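Local coordinates for protein type IV pilus biogenesis factor PilY1 (Pseudomonas aeruginosa, PDB 3HX6) that helps assemble type IV pili and takes part in twitching motility and adhesion to host cells, with calcium binding and release seemingly essential for regulating pilus retraction, at residues S477-T491 / V517-L530. The protein carries 3 engineered substitutions. Residues are numbered along the deposited sequence; the frame is centred on the assembly and turned at random.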
loop_
_atom_site.group_PDB
_atom_site.type_symbol
_atom_site.label_atom_id
_atom_site.label_comp_id
_atom_site.label_asym_id
_atom_site.label_seq_id
_atom_site.Cartn_x
_atom_site.Cartn_y
_atom_site.Cartn_z
ATOM N N SER A 477 14.840 14.480 -22.583
ATOM C CA SER A 477 14.823 14.671 -21.138
ATOM C C SER A 477 13.376 14.641 -20.661
ATOM O O SER A 477 12.464 15.053 -21.377
ATOM C CB SER A 477 15.484 16.000 -20.760
ATOM O OG SER A 477 14.769 17.104 -21.279
ATOM N N ASN A 478 13.172 14.151 -19.447
ATOM C CA ASN A 478 11.836 14.031 -18.892
ATOM C C ASN A 478 11.565 14.899 -17.684
ATOM O O ASN A 478 12.365 14.965 -16.751
ATOM C CB ASN A 478 11.563 12.576 -18.518
ATOM C CG ASN A 478 11.442 11.673 -19.728
ATOM O OD1 ASN A 478 11.868 10.524 -19.692
ATOM N ND2 ASN A 478 10.844 12.183 -20.801
ATOM N N TRP A 479 10.413 15.557 -17.712
ATOM C CA TRP A 479 9.979 16.399 -16.615
ATOM C C TRP A 479 8.663 15.875 -16.065
ATOM O O TRP A 479 7.704 15.674 -16.811
ATOM C CB TRP A 479 9.799 17.847 -17.074
ATOM C CG TRP A 479 11.076 18.597 -17.159
ATOM C CD1 TRP A 479 11.937 18.641 -18.214
ATOM C CD2 TRP A 479 11.666 19.391 -16.123
ATOM N NE1 TRP A 479 13.030 19.416 -17.902
ATOM C CE2 TRP A 479 12.887 19.888 -16.624
ATOM C CE3 TRP A 479 11.279 19.728 -14.820
ATOM C CZ2 TRP A 479 13.728 20.711 -15.866
ATOM C CZ3 TRP A 479 12.114 20.545 -14.067
ATOM C CH2 TRP A 479 13.327 21.029 -14.595
ATOM N N THR A 480 8.634 15.643 -14.759
ATOM C CA THR A 480 7.440 15.165 -14.077
ATOM C C THR A 480 6.804 16.369 -13.401
ATOM O O THR A 480 7.485 17.119 -12.705
ATOM C CB THR A 480 7.790 14.125 -12.992
ATOM O OG1 THR A 480 8.416 12.992 -13.601
ATOM C CG2 THR A 480 6.532 13.671 -12.262
ATOM N N TYR A 481 5.508 16.560 -13.611
ATOM C CA TYR A 481 4.801 17.688 -13.014
ATOM C C TYR A 481 3.653 17.254 -12.122
ATOM O O TYR A 481 3.039 16.214 -12.337
ATOM C CB TYR A 481 4.222 18.612 -14.096
ATOM C CG TYR A 481 5.227 19.274 -15.020
ATOM C CD1 TYR A 481 5.575 18.690 -16.238
ATOM C CD2 TYR A 481 5.803 20.501 -14.689
ATOM C CE1 TYR A 481 6.469 19.314 -17.114
ATOM C CE2 TYR A 481 6.701 21.137 -15.552
ATOM C CZ TYR A 481 7.027 20.537 -16.762
ATOM O OH TYR A 481 7.909 21.161 -17.618
ATOM N N GLY A 482 3.370 18.079 -11.124
ATOM C CA GLY A 482 2.263 17.841 -10.217
ATOM C C GLY A 482 1.565 19.189 -10.206
ATOM O O GLY A 482 2.077 20.145 -9.616
ATOM N N LEU A 483 0.419 19.291 -10.872
ATOM C CA LEU A 483 -0.286 20.568 -10.946
ATOM C C LEU A 483 -1.685 20.535 -10.356
ATOM O O LEU A 483 -2.258 19.468 -10.141
ATOM C CB LEU A 483 -0.377 21.034 -12.412
ATOM C CG LEU A 483 0.950 21.236 -13.159
ATOM C CD1 LEU A 483 0.699 21.426 -14.640
ATOM C CD2 LEU A 483 1.690 22.436 -12.586
ATOM N N ASP A 484 -2.223 21.720 -10.089
ATOM C CA ASP A 484 -3.574 21.847 -9.564
ATOM C C ASP A 484 -4.497 21.643 -10.758
ATOM O O ASP A 484 -4.499 22.442 -11.692
ATOM C CB ASP A 484 -3.777 23.240 -8.961
ATOM C CG ASP A 484 -5.222 23.520 -8.591
ATOM O OD1 ASP A 484 -6.032 22.571 -8.491
ATOM O OD2 ASP A 484 -5.543 24.709 -8.386
ATOM N N PRO A 485 -5.284 20.558 -10.751
ATOM C CA PRO A 485 -6.196 20.294 -11.870
ATOM C C PRO A 485 -7.256 21.369 -12.083
ATOM O O PRO A 485 -7.759 21.528 -13.193
ATOM C CB PRO A 485 -6.808 18.946 -11.506
ATOM C CG PRO A 485 -6.825 18.984 -9.999
ATOM C CD PRO A 485 -5.457 19.558 -9.682
ATOM N N TYR A 486 -7.583 22.096 -11.019
ATOM C CA TYR A 486 -8.600 23.140 -11.070
ATOM C C TYR A 486 -8.115 24.446 -11.680
ATOM O O TYR A 486 -8.925 25.316 -12.002
ATOM C CB TYR A 486 -9.113 23.439 -9.658
ATOM C CG TYR A 486 -9.526 22.215 -8.874
ATOM C CD1 TYR A 486 -9.113 22.040 -7.554
ATOM C CD2 TYR A 486 -10.345 21.242 -9.445
ATOM C CE1 TYR A 486 -9.509 20.925 -6.819
ATOM C CE2 TYR A 486 -10.748 20.126 -8.722
ATOM C CZ TYR A 486 -10.330 19.972 -7.411
ATOM O OH TYR A 486 -10.744 18.875 -6.691
ATOM N N THR A 487 -6.806 24.591 -11.841
ATOM C CA THR A 487 -6.277 25.830 -12.379
ATOM C C THR A 487 -5.131 25.659 -13.373
ATOM O O THR A 487 -4.804 26.588 -14.113
ATOM C CB THR A 487 -5.789 26.728 -11.222
ATOM O OG1 THR A 487 -5.563 28.055 -11.706
ATOM C CG2 THR A 487 -4.496 26.189 -10.653
ATOM N N GLY A 488 -4.525 24.477 -13.389
ATOM C CA GLY A 488 -3.399 24.228 -14.275
ATOM C C GLY A 488 -2.116 24.823 -13.713
ATOM O O GLY A 488 -1.048 24.709 -14.311
ATOM N N GLY A 489 -2.220 25.456 -12.551
ATOM C CA GLY A 489 -1.049 26.073 -11.950
ATOM C C GLY A 489 -0.505 25.360 -10.729
ATOM O O GLY A 489 -0.824 24.197 -10.464
ATOM N N ARG A 490 0.319 26.077 -9.978
ATOM C CA ARG A 490 0.946 25.556 -8.774
ATOM C C ARG A 490 -0.082 25.250 -7.694
ATOM O O ARG A 490 -0.975 26.055 -7.434
ATOM C CB ARG A 490 1.943 26.593 -8.250
ATOM C CG ARG A 490 2.608 26.272 -6.932
ATOM C CD ARG A 490 2.875 27.574 -6.183
ATOM N NE ARG A 490 3.388 28.577 -7.100
ATOM C CZ ARG A 490 3.259 29.887 -6.943
ATOM N NH1 ARG A 490 2.635 30.382 -5.888
ATOM N NH2 ARG A 490 3.740 30.699 -7.870
ATOM N N THR A 491 0.050 24.087 -7.066
ATOM C CA THR A 491 -0.846 23.693 -5.983
ATOM C C THR A 491 -0.545 24.588 -4.783
ATOM O O THR A 491 0.528 25.193 -4.717
ATOM C CB THR A 491 -0.595 22.235 -5.575
ATOM O OG1 THR A 491 0.819 22.030 -5.450
ATOM C CG2 THR A 491 -1.152 21.265 -6.629
ATOM N N VAL A 517 7.215 28.201 -1.926
ATOM C CA VAL A 517 6.242 27.678 -2.860
ATOM C C VAL A 517 6.406 26.187 -3.132
ATOM O O VAL A 517 7.493 25.631 -2.988
ATOM C CB VAL A 517 6.358 28.479 -4.181
ATOM C CG1 VAL A 517 5.875 27.676 -5.338
ATOM C CG2 VAL A 517 5.577 29.778 -4.063
ATOM N N ALA A 518 5.309 25.544 -3.517
ATOM C CA ALA A 518 5.345 24.132 -3.848
ATOM C C ALA A 518 6.045 24.018 -5.197
ATOM O O ALA A 518 5.889 24.885 -6.057
ATOM C CB ALA A 518 3.931 23.580 -3.947
ATOM N N VAL A 519 6.832 22.964 -5.374
ATOM C CA VAL A 519 7.529 22.744 -6.637
ATOM C C VAL A 519 6.543 22.011 -7.542
ATOM O O VAL A 519 5.995 20.986 -7.153
ATOM C CB VAL A 519 8.790 21.874 -6.437
ATOM C CG1 VAL A 519 9.319 21.384 -7.795
ATOM C CG2 VAL A 519 9.862 22.684 -5.711
ATOM N N SER A 520 6.315 22.530 -8.744
ATOM C CA SER A 520 5.366 21.892 -9.644
ATOM C C SER A 520 6.005 20.895 -10.597
ATOM O O SER A 520 5.352 19.958 -11.050
ATOM C CB SER A 520 4.610 22.951 -10.445
ATOM O OG SER A 520 3.819 23.745 -9.585
ATOM N N GLY A 521 7.281 21.094 -10.897
ATOM C CA GLY A 521 7.950 20.190 -11.809
ATOM C C GLY A 521 9.376 19.864 -11.415
ATOM O O GLY A 521 10.063 20.676 -10.795
ATOM N N THR A 522 9.807 18.660 -11.769
ATOM C CA THR A 522 11.161 18.208 -11.489
ATOM C C THR A 522 11.617 17.266 -12.598
ATOM O O THR A 522 10.849 16.428 -13.082
ATOM C CB THR A 522 11.260 17.487 -10.126
ATOM O OG1 THR A 522 12.622 17.122 -9.880
ATOM C CG2 THR A 522 10.401 16.241 -10.107
ATOM N N GLU A 523 12.872 17.430 -13.003
ATOM C CA GLU A 523 13.478 16.632 -14.058
ATOM C C GLU A 523 13.859 15.253 -13.524
ATOM O O GLU A 523 14.510 15.149 -12.486
ATOM C CB GLU A 523 14.712 17.369 -14.584
ATOM C CG GLU A 523 15.459 16.696 -15.719
ATOM C CD GLU A 523 16.615 17.546 -16.221
ATOM O OE1 GLU A 523 17.478 17.930 -15.401
ATOM O OE2 GLU A 523 16.655 17.837 -17.434
ATOM N N GLN A 524 13.446 14.197 -14.223
ATOM C CA GLN A 524 13.759 12.828 -13.799
ATOM C C GLN A 524 14.561 12.032 -14.833
ATOM O O GLN A 524 14.552 12.343 -16.024
ATOM C CB GLN A 524 12.476 12.064 -13.449
ATOM C CG GLN A 524 11.858 12.465 -12.115
ATOM C CD GLN A 524 10.833 11.458 -11.607
ATOM O OE1 GLN A 524 9.781 11.258 -12.214
ATOM N NE2 GLN A 524 11.145 10.815 -10.485
ATOM N N LYS A 525 15.249 10.997 -14.358
ATOM C CA LYS A 525 16.080 10.145 -15.208
ATOM C C LYS A 525 15.357 9.510 -16.392
ATOM O O LYS A 525 14.125 9.521 -16.470
ATOM C CB LYS A 525 16.740 9.041 -14.375
ATOM C CG LYS A 525 17.940 9.508 -13.562
ATOM C CD LYS A 525 18.586 8.346 -12.814
ATOM C CE LYS A 525 19.886 8.767 -12.137
ATOM N NZ LYS A 525 19.693 9.904 -11.192
ATOM N N GLY A 526 16.159 8.958 -17.303
ATOM C CA GLY A 526 15.666 8.312 -18.509
ATOM C C GLY A 526 14.223 7.857 -18.524
ATOM O O GLY A 526 13.719 7.298 -17.549
ATOM N N LEU A 527 13.567 8.090 -19.655
ATOM C CA LEU A 527 12.166 7.727 -19.855
ATOM C C LEU A 527 11.730 6.451 -19.151
ATOM O O LEU A 527 12.479 5.475 -19.078
ATOM C CB LEU A 527 11.869 7.603 -21.351
ATOM C CG LEU A 527 11.872 8.894 -22.175
ATOM C CD1 LEU A 527 13.240 9.562 -22.156
ATOM C CD2 LEU A 527 11.477 8.557 -23.589
ATOM N N GLY A 528 10.506 6.476 -18.636
ATOM C CA GLY A 528 9.958 5.326 -17.944
ATOM C C GLY A 528 8.467 5.480 -17.705
ATOM O O GLY A 528 7.847 4.641 -17.050
ATOM N N GLY A 529 7.892 6.555 -18.242
ATOM C CA GLY A 529 6.472 6.808 -18.073
ATOM C C GLY A 529 6.141 7.044 -16.613
ATOM O O GLY A 529 7.028 7.014 -15.763
ATOM N N LEU A 530 4.872 7.298 -16.312
ATOM C CA LEU A 530 4.470 7.517 -14.931
ATOM C C LEU A 530 3.494 6.458 -14.447
ATOM O O LEU A 530 2.548 6.093 -15.146
ATOM C CB LEU A 530 3.831 8.898 -14.746
ATOM C CG LEU A 530 4.727 10.136 -14.709
ATOM C CD1 LEU A 530 3.892 11.329 -14.267
ATOM C CD2 LEU A 530 5.883 9.931 -13.745
HETATM O O HOH W 1 2.210 22.122 -7.815
#
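Strands 477-483 and 521-524 pair antiparallel in a sheet of the C-terminal domain, far from the calcium site. Thr480 and Thr522 form a hydrogen-bonded pair: Thr480 N donates to Thr522 O (2.9 Å) and Thr522 N returns a bond to Thr480 O. Farther along, Gly482 N donates to Ser520 O at 2.7 Å. Ser520 and Gly521 both face Arg413 of strand 408-415, a classic beta bulge.

On one face of the sheet, Glu523 CB sits over one face of the six-membered ring of Trp479. It lies 3.7 Å from that ring's centroid, 11° off the normal, a CH-pi contact. Glu523 OE1 is hydrogen-bonded to Thr411 OG1. Beside Trp479, the Tyr481 ring brings CD2 to 3.6 Å from Gly521 CA.

On the other face, Thr480 OG1 donates to Gln524 OE1 (2.6 Å), tilted 25° from the amide carbonyl plane. Next to the bond from Gly482 N to Ser520 O, a water accepts from Thr491 N, donates to Gly482 O (2.7 Å) and bonds to Ser520 OG. The water thus links Gly482 O and Thr491 N of 477-491 to Ser520 OG of 517-530 and satisfies buried polar groups.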